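Local coordinates for alanine racemase (Acinetobacter baumannii, PDB 4QHR), which belongs to the alanine racemase family of two-domain enzymes, pairing an N-terminal TIM-barrel domain with a C-terminal domain rich in beta strands, at residues 15-20 / 50-55; 22-27 / 206-211. One frame throughout, in Å; residues are numbered along the deposited sequence.

How the interactions relate
Interaction 1 uses helix 10-23 and interaction 2 the turn that follows it. From the N terminus, the chain first runs through 15-20 and then 22-27. Interaction 1 closes a short loop of 29 residues, holding the end of the helix, strand 28-32 and helix 42-45, where 50-55 returns to the helix. Interaction 2 begins inside that loop and closes only 178 residues later, at 206-211, so the two loops cross rather than nest. Together they bring helix and turn against the loop entering strand 54-57 and against strand 207-208 with the residue before it, on the two flanks of strand 28-32. Their centres lie about 9 Å apart, and V20 packs on V208 and P210.

Interaction 1. Residues 15-20 / 50-55; sequences YNLNRV and NASDAF
L17 carries the whole contact from the helical side, meeting A51 and S52 on the approach to strand 54-57. Just before it in 15-20, Y15 and N16 serve a different part of the protein: the hydroxyl of Y15 is hydrogen-bonded to D229, and the amide of N16 to K231 N and L214 O. L17 leaves the helix towards 50-55, with CG anti to the backbone N (chi1 179°), which carries its branched end across the gap. Its CD2 does most of the touching and lies 3.7 Å from S52 OG. The same methyl is 4.2 Å from A51 CB, and it also reaches S52 N. The other methyl, CD1, approaches the hydroxyl less closely, at 4.1 Å from S52 OG. A methyl thus rests on a buried polar atom without bonding to it, and that hydroxyl is satisfied by L49 O and S31 OG. With chi1 at -54°, S52 OG stands beside its own backbone N. Further along, V20 turns to I29 of strand 28-32, which L17 touches as well. Strand 54-57 pairs with 28-32 through backbone bonds from A54 to I29 and S31. The contact is van der Waals packing of a leucine on an alanine methyl and a bonded serine hydroxyl, joining a helix to the loop that leads into strand 54-57, as found around the outside of a TIM barrel.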
loop_
_atom_site.group_PDB
_atom_site.type_symbol
_atom_site.label_atom_id
_atom_site.label_comp_id
_atom_site.label_asym_id
_atom_site.label_seq_id
_atom_site.Cartn_x
_atom_site.Cartn_y
_atom_site.Cartn_z
ATOM N N TYR A 15 -24.711 0.807 9.463
ATOM C CA TYR A 15 -25.123 -0.377 10.207
ATOM C C TYR A 15 -24.127 -0.743 11.341
ATOM O O TYR A 15 -24.516 -1.107 12.450
ATOM C CB TYR A 15 -25.256 -1.546 9.217
ATOM C CG TYR A 15 -25.741 -2.803 9.817
ATOM C CD1 TYR A 15 -24.853 -3.709 10.412
ATOM C CD2 TYR A 15 -27.096 -3.112 9.806
ATOM C CE1 TYR A 15 -25.325 -4.887 10.971
ATOM C CE2 TYR A 15 -27.554 -4.289 10.347
ATOM C CZ TYR A 15 -26.673 -5.166 10.927
ATOM O OH TYR A 15 -27.138 -6.335 11.464
ATOM N N ASN A 16 -22.843 -0.689 11.018
ATOM C CA ASN A 16 -21.805 -1.061 11.981
ATOM C C ASN A 16 -21.713 -0.019 13.067
ATOM O O ASN A 16 -21.470 -0.343 14.217
ATOM C CB ASN A 16 -20.486 -1.163 11.223
ATOM C CG ASN A 16 -20.497 -2.246 10.171
ATOM O OD1 ASN A 16 -21.252 -3.236 10.282
ATOM N ND2 ASN A 16 -19.644 -2.104 9.171
ATOM N N LEU A 17 -21.915 1.254 12.714
ATOM C CA LEU A 17 -21.963 2.306 13.746
ATOM C C LEU A 17 -23.138 2.035 14.706
ATOM O O LEU A 17 -23.006 2.197 15.938
ATOM C CB LEU A 17 -22.077 3.684 13.122
ATOM C CG LEU A 17 -22.148 4.857 14.102
ATOM C CD1 LEU A 17 -21.036 4.870 15.128
ATOM C CD2 LEU A 17 -22.178 6.167 13.360
ATOM N N ASN A 18 -24.253 1.577 14.137
ATOM C CA ASN A 18 -25.404 1.237 14.913
ATOM C C ASN A 18 -25.140 0.038 15.792
ATOM O O ASN A 18 -25.693 -0.028 16.899
ATOM C CB ASN A 18 -26.655 1.029 14.046
ATOM C CG ASN A 18 -27.905 0.888 14.898
ATOM O OD1 ASN A 18 -28.315 1.851 15.561
ATOM N ND2 ASN A 18 -28.462 -0.280 14.936
ATOM N N ARG A 19 -24.310 -0.904 15.337
ATOM C CA ARG A 19 -23.863 -1.974 16.187
ATOM C C ARG A 19 -23.122 -1.472 17.425
ATOM O O ARG A 19 -23.341 -1.971 18.548
ATOM C CB ARG A 19 -23.027 -3.007 15.438
ATOM C CG ARG A 19 -23.780 -3.773 14.346
ATOM C CD ARG A 19 -24.637 -4.928 14.888
ATOM N NE ARG A 19 -23.752 -5.919 15.508
ATOM C CZ ARG A 19 -23.749 -6.286 16.786
ATOM N NH1 ARG A 19 -24.635 -5.793 17.683
ATOM N NH2 ARG A 19 -22.878 -7.214 17.192
ATOM N N VAL A 20 -22.267 -0.472 17.253
ATOM C CA VAL A 20 -21.609 0.111 18.418
ATOM C C VAL A 20 -22.616 0.605 19.438
ATOM O O VAL A 20 -22.467 0.350 20.644
ATOM C CB VAL A 20 -20.650 1.296 18.050
ATOM C CG1 VAL A 20 -19.950 1.790 19.311
ATOM C CG2 VAL A 20 -19.648 0.839 16.990
ATOM N N ASN A 50 -22.063 10.184 10.373
ATOM C CA ASN A 50 -22.416 11.469 10.972
ATOM C C ASN A 50 -23.126 11.423 12.313
ATOM O O ASN A 50 -23.117 12.413 13.042
ATOM C CB ASN A 50 -23.158 12.375 9.981
ATOM C CG ASN A 50 -24.526 11.905 9.662
ATOM O OD1 ASN A 50 -25.169 11.215 10.436
ATOM N ND2 ASN A 50 -24.996 12.262 8.489
ATOM N N ALA A 51 -23.729 10.303 12.651
ATOM C CA ALA A 51 -24.311 10.140 13.978
ATOM C C ALA A 51 -23.280 9.970 15.087
ATOM O O ALA A 51 -23.655 9.918 16.234
ATOM C CB ALA A 51 -25.231 8.973 14.004
ATOM N N SER A 52 -22.007 9.834 14.746
ATOM C CA SER A 52 -20.964 9.810 15.719
ATOM C C SER A 52 -20.979 11.107 16.562
ATOM O O SER A 52 -21.255 12.194 16.050
ATOM C CB SER A 52 -19.599 9.699 14.989
ATOM O OG SER A 52 -19.541 8.597 14.087
ATOM N N ASP A 53 -20.675 10.963 17.841
ATOM C CA ASP A 53 -20.530 12.063 18.754
ATOM C C ASP A 53 -19.226 12.818 18.523
ATOM O O ASP A 53 -19.136 14.060 18.757
ATOM C CB ASP A 53 -20.507 11.526 20.168
ATOM C CG ASP A 53 -21.791 10.889 20.548
ATOM O OD1 ASP A 53 -22.709 11.630 20.802
ATOM O OD2 ASP A 53 -21.875 9.649 20.655
ATOM N N ALA A 54 -18.213 12.076 18.110
ATOM C CA ALA A 54 -16.870 12.632 17.777
ATOM C C ALA A 54 -16.166 11.778 16.701
ATOM O O ALA A 54 -16.527 10.644 16.478
ATOM C CB ALA A 54 -15.978 12.714 19.011
ATOM N N PHE A 55 -15.191 12.371 16.029
ATOM C CA PHE A 55 -14.291 11.674 15.132
ATOM C C PHE A 55 -12.900 11.694 15.740
ATOM O O PHE A 55 -12.397 12.750 16.191
ATOM C CB PHE A 55 -14.242 12.326 13.752
ATOM C CG PHE A 55 -15.522 12.245 12.994
ATOM C CD1 PHE A 55 -16.101 11.009 12.698
ATOM C CD2 PHE A 55 -16.170 13.406 12.552
ATOM C CE1 PHE A 55 -17.310 10.920 11.979
ATOM C CE2 PHE A 55 -17.364 13.309 11.805
ATOM C CZ PHE A 55 -17.937 12.074 11.530
#

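Interaction 2. Residues 22-27 / 206-211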
loop_
_atom_site.group_PDB
_atom_site.type_symbol
_atom_site.label_atom_id
_atom_site.label_comp_id
_atom_site.label_asym_id
_atom_site.label_seq_id
_atom_site.Cartn_x
_atom_site.Cartn_y
_atom_site.Cartn_z
ATOM N N GLN A 22 -25.684 -0.351 19.862
ATOM C CA GLN A 22 -26.325 -1.474 20.488
ATOM C C GLN A 22 -25.422 -2.089 21.544
ATOM O O GLN A 22 -25.893 -2.517 22.593
ATOM C CB GLN A 22 -26.708 -2.553 19.443
ATOM C CG GLN A 22 -27.770 -2.124 18.455
ATOM C CD GLN A 22 -27.978 -3.167 17.337
ATOM O OE1 GLN A 22 -27.170 -4.063 17.130
ATOM N NE2 GLN A 22 -29.080 -3.027 16.596
ATOM N N LEU A 23 -24.122 -2.141 21.303
ATOM C CA LEU A 23 -23.220 -2.753 22.256
ATOM C C LEU A 23 -22.807 -1.840 23.380
ATOM O O LEU A 23 -22.423 -2.326 24.435
ATOM C CB LEU A 23 -21.927 -3.262 21.555
ATOM C CG LEU A 23 -22.214 -4.433 20.589
ATOM C CD1 LEU A 23 -21.144 -4.612 19.513
ATOM C CD2 LEU A 23 -22.342 -5.740 21.384
ATOM N N ALA A 24 -22.856 -0.526 23.176
ATOM C CA ALA A 24 -22.384 0.462 24.169
ATOM C C ALA A 24 -23.443 1.541 24.312
ATOM O O ALA A 24 -23.254 2.747 23.967
ATOM C CB ALA A 24 -21.048 1.079 23.755
ATOM N N ALA A 25 -24.585 1.118 24.861
ATOM C CA ALA A 25 -25.786 1.939 24.758
ATOM C C ALA A 25 -25.747 3.279 25.460
ATOM O O ALA A 25 -26.482 4.220 25.070
ATOM C CB ALA A 25 -26.990 1.126 25.234
ATOM N N ASN A 26 -24.950 3.389 26.523
ATOM C CA ASN A 26 -24.928 4.592 27.290
ATOM C C ASN A 26 -23.613 5.372 27.162
ATOM O O ASN A 26 -23.271 6.104 28.045
ATOM C CB ASN A 26 -25.258 4.244 28.728
ATOM C CG ASN A 26 -26.685 3.701 28.885
ATOM O OD1 ASN A 26 -26.895 2.778 29.639
ATOM N ND2 ASN A 26 -27.637 4.221 28.165
ATOM N N SER A 27 -22.910 5.232 26.047
ATOM C CA SER A 27 -21.611 5.917 25.843
ATOM C C SER A 27 -21.676 6.752 24.580
ATOM O O SER A 27 -22.348 6.362 23.603
ATOM C CB SER A 27 -20.545 4.901 25.619
ATOM O OG SER A 27 -20.247 4.199 26.800
ATOM N N ASP A 206 -17.757 6.780 29.588
ATOM C CA ASP A 206 -18.395 7.914 28.899
ATOM C C ASP A 206 -18.202 7.934 27.372
ATOM O O ASP A 206 -19.071 8.406 26.642
ATOM C CB ASP A 206 -17.866 9.185 29.521
ATOM C CG ASP A 206 -18.046 9.179 31.035
ATOM O OD1 ASP A 206 -19.194 9.421 31.478
ATOM O OD2 ASP A 206 -17.108 8.850 31.757
ATOM N N TYR A 207 -17.065 7.450 26.902
ATOM C CA TYR A 207 -16.725 7.419 25.485
ATOM C C TYR A 207 -16.093 6.081 25.103
ATOM O O TYR A 207 -15.137 5.662 25.699
ATOM C CB TYR A 207 -15.703 8.506 25.157
ATOM C CG TYR A 207 -16.200 9.916 25.290
ATOM C CD1 TYR A 207 -16.107 10.589 26.514
ATOM C CD2 TYR A 207 -16.751 10.577 24.224
ATOM C CE1 TYR A 207 -16.572 11.892 26.657
ATOM C CE2 TYR A 207 -17.206 11.886 24.355
ATOM C CZ TYR A 207 -17.124 12.519 25.581
ATOM O OH TYR A 207 -17.548 13.811 25.721
ATOM N N VAL A 208 -16.638 5.444 24.067
ATOM C CA VAL A 208 -16.002 4.314 23.408
ATOM C C VAL A 208 -15.400 4.828 22.071
ATOM O O VAL A 208 -15.869 5.848 21.490
ATOM C CB VAL A 208 -17.011 3.157 23.214
ATOM C CG1 VAL A 208 -17.481 2.658 24.574
ATOM C CG2 VAL A 208 -18.170 3.521 22.304
ATOM N N ARG A 209 -14.405 4.108 21.589
ATOM C CA ARG A 209 -13.624 4.481 20.419
ATOM C C ARG A 209 -13.530 3.341 19.412
ATOM O O ARG A 209 -12.475 2.812 19.219
ATOM C CB ARG A 209 -12.233 4.906 20.824
ATOM C CG ARG A 209 -12.221 5.952 21.944
ATOM C CD ARG A 209 -10.854 6.568 22.166
ATOM N NE ARG A 209 -9.775 5.582 22.398
ATOM C CZ ARG A 209 -9.363 5.115 23.571
ATOM N NH1 ARG A 209 -9.965 5.473 24.707
ATOM N NH2 ARG A 209 -8.355 4.231 23.606
ATOM N N PRO A 210 -14.638 2.980 18.779
ATOM C CA PRO A 210 -14.538 1.993 17.752
ATOM C C PRO A 210 -13.757 2.436 16.512
ATOM O O PRO A 210 -13.990 3.527 15.987
ATOM C CB PRO A 210 -15.966 1.805 17.301
ATOM C CG PRO A 210 -16.566 3.181 17.515
ATOM C CD PRO A 210 -15.974 3.598 18.819
ATOM N N GLY A 211 -12.895 1.564 16.035
ATOM C CA GLY A 211 -12.311 1.707 14.695
ATOM C C GLY A 211 -12.667 0.603 13.710
ATOM O O GLY A 211 -13.637 0.719 12.934
#
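S27 and V208 meet where the TIM barrel closes on itself: S27 leads into strand 28-32, the first of the parallel sheet, and V208 belongs to strand 207-208, which lies beside it. S27 loses the most surface in the contact, followed by V208 and then D206. The chains come nearest at S27 and D206, whose CA atoms are 4.9 Å apart. There S27 CA rests 3.6 Å from D206 O, while no hydrogen bond joins the two segments directly. Strand pairing begins one residue later, where K28 bonds through its backbone to both D206 and V208. CB of D206 points away from 22-27, and its OD2 is held by A189 N in strand 188-190. D206 and A189 are also joined by a backbone bond, so 206-211 lies between 28-32 and 188-190, as expected where an eight-stranded barrel closes.

S27 OG is bonded to F205 O. Its torsion, chi1 -71°, sets the hydroxyl beside the S27 backbone N. From there S27 CB and S27 OG both touch V208 CG1, each at 3.9 Å. V208 faces the helical layer of the barrel, touching V20 and I197, whereas the next residue, R209, turns to the modified lysine (LLP) at position 34, its NE bonded to N1 of that residue. G211 N is bonded to OP3 of the same group.

A24, the first residue beyond helix 10-23, opens a type I beta turn that ends at S27, with S27 N bonded to A24 O at 3.3 Å. This turn presents the A24 methyl to the fork of the valine: A24 CB sits 4.0 Å from both V208 CG1 and V208 CG2.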